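Inositol-1-monophosphatase (Nostoc sp., PDB 5ZHH) probably hydrolyses inositol monophosphates to free inositol and inorganic phosphate. Local coordinates at residues C103-L108 against S190-L195; G117-P122 against V216-I221. All coordinates share one frame; numbering follows the deposited sequence.

After helices 3-25 and 44-61 and the first strands of the larger sheet, the chain lays down strands 103-110 and 113-121 as antiparallel neighbours, and only later returns with helices 191-199 and 213-225. Contact 1 closes a loop of 81 residues between 103-108 and 190-195; contact 2 closes one of 93 residues between 117-122 and 216-221. Because the four segments alternate along the chain, the loops cross. The centres of the two contacts lie about 4 Å apart, and backbone pairing joins them, with Ile106 N 2.9 Å from Val118 O. Together they seat two helices on one face of this sheet, whose other face carries helix 3-25.

Contact 1 (C103-L108 against S190-L195); sequences CVSIGL and SAALDL
Cys103 and Ala192 make the nearest apolar approach between strand 103-108 and the first turn of the helix that follows Ser190, with SG 3.6 Å from the Ala192 CB. The thiol is aimed by its first torsion of 63°, which sets SG between the backbone N and the carbonyl carbon, pointing at the start of the helix. Leu193 comes alongside: its CG lies 3.9 Å from Cys103 SG, and its CD2 branch, 4.1 Å from Cys103 CB, reaches along the same side chain. Two residues further along the strand, Ser105 CB rests 4.0 Å from Ala192 CB, so the one methyl is touched by Cys103 and Ser105, two residues apart on the same face of the strand. The segment axes pass 8.9 Å apart at 75°, a steep crossing that limits contact to this one end of the strand.

Polar interactions fix the helix rather than bridge the segments, for no hydrogen bond runs between them. Ser190 is the N-cap: its OG accepts from Leu193 N at 3.2 Å, nearly straight at 165°. The same OG lies 3.7 Å from Cys103 SG and is hydrogen-bonded to Asp90 OD2, which also bonds Ala192 N. An alanine in place of Ser190 would probably leave Leu193 N without its cap and Asp90 OD2 with one partner fewer, setting the first turn less firmly. Ser105 OG has a weak hydrogen bond to Trp214 O.

Ala191, Asp194 and Leu195 meet Tyr206 of the second sheet, which places helix 191-199 between two sheets, the middle layer of the alpha-beta-alpha-beta-alpha sandwich of this family. Asp90 belongs to the D-P-L-D-G-T signature, which supplies metal ligands in relatives, so the capped helix end probably borders the active site.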
ATOM      1  N   CYS A 103       7.108   9.603  13.204  1.00 26.09           N
ATOM      2  CA  CYS A 103       5.813  10.170  12.866  1.00 24.91           C
ATOM      3  C   CYS A 103       5.851  11.679  13.036  1.00 24.77           C
ATOM      4  O   CYS A 103       6.794  12.242  13.595  1.00 26.76           O
ATOM      5  CB  CYS A 103       4.711   9.575  13.746  1.00 26.77           C
ATOM      6  SG  CYS A 103       4.950   9.981  15.492  1.00 29.06           S
ATOM      7  N   VAL A 104       4.797  12.321  12.537  1.00 23.15           N
ATOM      8  CA  VAL A 104       4.469  13.706  12.841  1.00 24.40           C
ATOM      9  C   VAL A 104       3.389  13.673  13.910  1.00 26.09           C
ATOM     10  O   VAL A 104       2.438  12.886  13.808  1.00 26.43           O
ATOM     11  CB  VAL A 104       3.981  14.450  11.583  1.00 29.74           C
ATOM     12  CG1 VAL A 104       3.737  15.932  11.878  1.00 29.62           C
ATOM     13  CG2 VAL A 104       4.979  14.285  10.449  1.00 29.63           C
ATOM     14  N   SER A 105       3.541  14.493  14.951  1.00 26.39           N
ATOM     15  CA  SER A 105       2.564  14.569  16.034  1.00 25.73           C
ATOM     16  C   SER A 105       2.071  16.005  16.132  1.00 27.89           C
ATOM     17  O   SER A 105       2.878  16.926  16.289  1.00 29.59           O
ATOM     18  CB  SER A 105       3.174  14.113  17.367  1.00 27.10           C
ATOM     19  OG  SER A 105       2.222  14.159  18.420  1.00 27.58           O
ATOM     20  N   ILE A 106       0.753  16.193  16.042  1.00 26.02           N
ATOM     21  CA  ILE A 106       0.131  17.516  16.075  1.00 25.13           C
ATOM     22  C   ILE A 106      -0.993  17.478  17.101  1.00 25.43           C
ATOM     23  O   ILE A 106      -2.036  16.859  16.862  1.00 26.79           O
ATOM     24  CB  ILE A 106      -0.409  17.928  14.700  1.00 27.49           C
ATOM     25  CG1 ILE A 106       0.729  17.960  13.676  1.00 30.00           C
ATOM     26  CG2 ILE A 106      -1.105  19.276  14.786  1.00 29.36           C
ATOM     27  CD1 ILE A 106       0.276  18.291  12.270  1.00 29.84           C
ATOM     28  N   GLY A 107      -0.796  18.141  18.234  1.00 27.06           N
ATOM     29  CA  GLY A 107      -1.787  18.167  19.290  1.00 24.12           C
ATOM     30  C   GLY A 107      -2.192  19.590  19.613  1.00 27.95           C
ATOM     31  O   GLY A 107      -1.403  20.526  19.469  1.00 31.32           O
ATOM     32  N   LEU A 108      -3.438  19.751  20.044  1.00 25.33           N
ATOM     33  CA  LEU A 108      -3.952  21.056  20.432  1.00 26.81           C
ATOM     34  C   LEU A 108      -4.333  21.007  21.900  1.00 30.30           C
ATOM     35  O   LEU A 108      -5.132  20.156  22.309  1.00 28.45           O
ATOM     36  CB  LEU A 108      -5.152  21.471  19.575  1.00 29.35           C
ATOM     37  CG  LEU A 108      -5.848  22.749  20.066  1.00 30.69           C
ATOM     38  CD1 LEU A 108      -4.892  23.936  20.003  1.00 29.22           C
ATOM     39  CD2 LEU A 108      -7.114  23.043  19.254  1.00 33.66           C
ATOM     40  N   SER A 190       9.609   5.832  19.504  1.00 23.24           N
ATOM     41  CA  SER A 190       8.729   6.976  19.249  1.00 22.02           C
ATOM     42  C   SER A 190       7.629   7.017  20.301  1.00 25.03           C
ATOM     43  O   SER A 190       6.735   6.163  20.300  1.00 26.80           O
ATOM     44  CB  SER A 190       8.118   6.911  17.847  1.00 22.83           C
ATOM     45  OG  SER A 190       7.084   7.880  17.716  1.00 25.95           O
ATOM     46  N   ALA A 191       7.672   8.029  21.172  1.00 26.03           N
ATOM     47  CA  ALA A 191       6.671   8.146  22.232  1.00 25.98           C
ATOM     48  C   ALA A 191       5.272   8.390  21.665  1.00 25.38           C
ATOM     49  O   ALA A 191       4.282   7.867  22.192  1.00 26.86           O
ATOM     50  CB  ALA A 191       7.070   9.256  23.206  1.00 25.09           C
ATOM     51  N   ALA A 192       5.163   9.192  20.598  1.00 25.14           N
ATOM     52  CA  ALA A 192       3.847   9.440  20.014  1.00 24.25           C
ATOM     53  C   ALA A 192       3.251   8.156  19.452  1.00 24.48           C
ATOM     54  O   ALA A 192       2.073   7.854  19.683  1.00 23.67           O
ATOM     55  CB  ALA A 192       3.933  10.516  18.927  1.00 24.24           C
ATOM     56  N   LEU A 193       4.058   7.373  18.732  1.00 23.87           N
ATOM     57  CA  LEU A 193       3.565   6.096  18.225  1.00 26.23           C
ATOM     58  C   LEU A 193       3.274   5.120  19.353  1.00 25.79           C
ATOM     59  O   LEU A 193       2.352   4.306  19.237  1.00 27.94           O
ATOM     60  CB  LEU A 193       4.555   5.486  17.231  1.00 24.72           C
ATOM     61  CG  LEU A 193       4.525   6.157  15.849  1.00 28.65           C
ATOM     62  CD1 LEU A 193       5.576   5.556  14.918  1.00 29.80           C
ATOM     63  CD2 LEU A 193       3.131   6.053  15.233  1.00 31.34           C
ATOM     64  N   ASP A 194       4.043   5.177  20.443  1.00 24.62           N
ATOM     65  CA  ASP A 194       3.730   4.321  21.579  1.00 23.67           C
ATOM     66  C   ASP A 194       2.336   4.625  22.115  1.00 22.29           C
ATOM     67  O   ASP A 194       1.549   3.709  22.366  1.00 20.98           O
ATOM     68  CB  ASP A 194       4.788   4.474  22.675  1.00 24.94           C
ATOM     69  CG  ASP A 194       6.141   3.909  22.262  1.00 25.84           C
ATOM     70  OD1 ASP A 194       6.180   3.076  21.325  1.00 26.79           O
ATOM     71  OD2 ASP A 194       7.159   4.260  22.898  1.00 25.96           O
ATOM     72  N   LEU A 195       1.995   5.910  22.249  1.00 23.04           N
ATOM     73  CA  LEU A 195       0.650   6.282  22.684  1.00 23.51           C
ATOM     74  C   LEU A 195      -0.405   5.808  21.690  1.00 28.50           C
ATOM     75  O   LEU A 195      -1.460   5.288  22.088  1.00 23.38           O
ATOM     76  CB  LEU A 195       0.580   7.798  22.864  1.00 25.05           C
ATOM     77  CG  LEU A 195       1.293   8.270  24.139  1.00 26.20           C
ATOM     78  CD1 LEU A 195       1.678   9.733  24.037  1.00 25.14           C
ATOM     79  CD2 LEU A 195       0.386   8.042  25.329  1.00 25.89           C
TER

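Contact 2 (G117-P122 against V216-I221); sequences GVIYDP and VVAGVI
Gly117 lies almost against the helix, its CA 3.7 Å both from the CA and from the CB of Ala218. Glycine makes this spacing possible: the place where a beta carbon would sit is 2.2 Å from Ala218 O. Beside it, Ile221 puts its CG2 branch 3.5 Å from Gly117 N; with CG1 anti to the backbone N (chi1 -178°), the ethyl arm extends away from the strand and leaves the short branch to do the touching.

At Val118 the helix meets backbone, Ala218 CB lying 3.8 Å from its N, while the side chain turns to the other face and packs on Leu8, Ala11 and Ala15 of helix 3-25. The strand is thus covered on both faces, as in the layered alpha-beta-alpha-beta-alpha sandwich of inositol monophosphatases, and helix 213-225, which carries the family's W-D signature, crosses it at 110° with segment axes 6.5 Å apart.

Ile119 faces the helix again. Its CG1 sits 3.9 Å from Ala218 CB, and the extended ethyl arm carries CD1 onward to the bare backbone of Gly219, 3.6 Å from that residue's CA. Alongside, the Ile119 side chain also touches Cys103 and Ser105 of the neighbouring strand.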
ATOM      1  N   GLY A 117      -5.892  15.626  18.541  1.00 28.65           N
ATOM      2  CA  GLY A 117      -4.634  14.964  18.270  1.00 29.27           C
ATOM      3  C   GLY A 117      -4.591  14.236  16.945  1.00 29.60           C
ATOM      4  O   GLY A 117      -5.526  13.511  16.589  1.00 28.45           O
ATOM      5  N   VAL A 118      -3.513  14.441  16.196  1.00 26.48           N
ATOM      6  CA  VAL A 118      -3.245  13.686  14.980  1.00 24.31           C
ATOM      7  C   VAL A 118      -1.813  13.183  15.034  1.00 24.35           C
ATOM      8  O   VAL A 118      -0.887  13.956  15.303  1.00 26.20           O
ATOM      9  CB  VAL A 118      -3.472  14.520  13.702  1.00 26.31           C
ATOM     10  CG1 VAL A 118      -3.148  13.678  12.491  1.00 25.65           C
ATOM     11  CG2 VAL A 118      -4.922  15.006  13.626  1.00 23.64           C
ATOM     12  N   ILE A 119      -1.635  11.887  14.785  1.00 24.31           N
ATOM     13  CA  ILE A 119      -0.322  11.254  14.727  1.00 23.75           C
ATOM     14  C   ILE A 119      -0.256  10.473  13.428  1.00 25.73           C
ATOM     15  O   ILE A 119      -1.101   9.605  13.180  1.00 26.61           O
ATOM     16  CB  ILE A 119      -0.083  10.334  15.936  1.00 25.39           C
ATOM     17  CG1 ILE A 119      -0.106  11.164  17.218  1.00 22.50           C
ATOM     18  CG2 ILE A 119       1.240   9.581  15.804  1.00 26.92           C
ATOM     19  CD1 ILE A 119      -0.226  10.323  18.495  1.00 21.08           C
ATOM     20  N   TYR A 120       0.728  10.787  12.591  1.00 23.95           N
ATOM     21  CA  TYR A 120       0.827  10.189  11.267  1.00 25.07           C
ATOM     22  C   TYR A 120       2.195   9.552  11.089  1.00 25.13           C
ATOM     23  O   TYR A 120       3.217  10.245  11.130  1.00 24.86           O
ATOM     24  CB  TYR A 120       0.575  11.224  10.167  1.00 26.33           C
ATOM     25  CG  TYR A 120       0.655  10.645   8.776  1.00 25.87           C
ATOM     26  CD1 TYR A 120      -0.084   9.520   8.433  1.00 25.31           C
ATOM     27  CD2 TYR A 120       1.476  11.214   7.807  1.00 27.52           C
ATOM     28  CE1 TYR A 120      -0.017   8.977   7.158  1.00 26.19           C
ATOM     29  CE2 TYR A 120       1.554  10.674   6.526  1.00 31.09           C
ATOM     30  CZ  TYR A 120       0.806   9.556   6.216  1.00 29.73           C
ATOM     31  OH  TYR A 120       0.874   9.009   4.961  1.00 34.91           O
ATOM     32  N   ASP A 121       2.201   8.237  10.906  1.00 25.54           N
ATOM     33  CA  ASP A 121       3.349   7.419  10.533  1.00 27.13           C
ATOM     34  C   ASP A 121       3.384   7.360   9.013  1.00 26.00           C
ATOM     35  O   ASP A 121       2.609   6.606   8.419  1.00 25.91           O
ATOM     36  CB  ASP A 121       3.210   6.016  11.140  1.00 29.48           C
ATOM     37  CG  ASP A 121       4.304   5.039  10.695  1.00 30.49           C
ATOM     38  OD1 ASP A 121       5.132   5.356   9.811  1.00 29.74           O
ATOM     39  OD2 ASP A 121       4.309   3.914  11.235  1.00 33.63           O
ATOM     40  N   PRO A 122       4.249   8.133   8.345  1.00 27.48           N
ATOM     41  CA  PRO A 122       4.226   8.148   6.875  1.00 30.77           C
ATOM     42  C   PRO A 122       4.875   6.932   6.239  1.00 33.87           C
ATOM     43  O   PRO A 122       4.607   6.665   5.059  1.00 36.13           O
ATOM     44  CB  PRO A 122       4.997   9.428   6.528  1.00 32.48           C
ATOM     45  CG  PRO A 122       5.968   9.572   7.656  1.00 32.63           C
ATOM     46  CD  PRO A 122       5.258   9.059   8.891  1.00 29.18           C
ATOM     47  N   VAL A 216       3.572  14.089  23.471  1.00 28.74           N
ATOM     48  CA  VAL A 216       2.488  13.354  24.112  1.00 28.59           C
ATOM     49  C   VAL A 216       1.110  13.984  23.937  1.00 27.83           C
ATOM     50  O   VAL A 216       0.107  13.269  24.099  1.00 26.66           O
ATOM     51  CB  VAL A 216       2.777  13.136  25.616  1.00 27.88           C
ATOM     52  CG1 VAL A 216       4.091  12.381  25.807  1.00 27.99           C
ATOM     53  CG2 VAL A 216       2.802  14.460  26.362  1.00 29.27           C
ATOM     54  N   VAL A 217       0.999  15.278  23.626  1.00 29.01           N
ATOM     55  CA  VAL A 217      -0.307  15.939  23.674  1.00 29.76           C
ATOM     56  C   VAL A 217      -1.288  15.267  22.715  1.00 29.37           C
ATOM     57  O   VAL A 217      -2.414  14.923  23.094  1.00 28.46           O
ATOM     58  CB  VAL A 217      -0.164  17.445  23.380  1.00 29.79           C
ATOM     59  CG1 VAL A 217      -1.526  18.061  23.048  1.00 30.13           C
ATOM     60  CG2 VAL A 217       0.456  18.151  24.573  1.00 30.58           C
ATOM     61  N   ALA A 218      -0.870  15.044  21.465  1.00 26.99           N
ATOM     62  CA  ALA A 218      -1.767  14.406  20.501  1.00 27.93           C
ATOM     63  C   ALA A 218      -2.150  13.000  20.945  1.00 29.48           C
ATOM     64  O   ALA A 218      -3.324  12.614  20.869  1.00 26.71           O
ATOM     65  CB  ALA A 218      -1.118  14.361  19.120  1.00 26.90           C
ATOM     66  N   GLY A 219      -1.173  12.228  21.436  1.00 30.29           N
ATOM     67  CA  GLY A 219      -1.443  10.858  21.839  1.00 24.23           C
ATOM     68  C   GLY A 219      -2.326  10.754  23.064  1.00 24.80           C
ATOM     69  O   GLY A 219      -3.077   9.785  23.208  1.00 27.68           O
ATOM     70  N   VAL A 220      -2.258  11.743  23.957  1.00 25.19           N
ATOM     71  CA  VAL A 220      -3.046  11.682  25.186  1.00 26.20           C
ATOM     72  C   VAL A 220      -4.537  11.722  24.867  1.00 27.97           C
ATOM     73  O   VAL A 220      -5.315  10.897  25.363  1.00 26.93           O
ATOM     74  CB  VAL A 220      -2.631  12.808  26.152  1.00 26.13           C
ATOM     75  CG1 VAL A 220      -3.689  13.011  27.224  1.00 26.50           C
ATOM     76  CG2 VAL A 220      -1.285  12.471  26.808  1.00 24.72           C
ATOM     77  N   ILE A 221      -4.964  12.672  24.028  1.00 28.08           N
ATOM     78  CA  ILE A 221      -6.390  12.764  23.725  1.00 29.25           C
ATOM     79  C   ILE A 221      -6.828  11.594  22.851  1.00 28.50           C
ATOM     80  O   ILE A 221      -7.929  11.055  23.021  1.00 28.40           O
ATOM     81  CB  ILE A 221      -6.740  14.128  23.091  1.00 30.99           C
ATOM     82  CG1 ILE A 221      -8.245  14.220  22.821  1.00 31.26           C
ATOM     83  CG2 ILE A 221      -5.976  14.372  21.796  1.00 28.31           C
ATOM     84  CD1 ILE A 221      -9.111  14.099  24.074  1.00 32.18           C
TER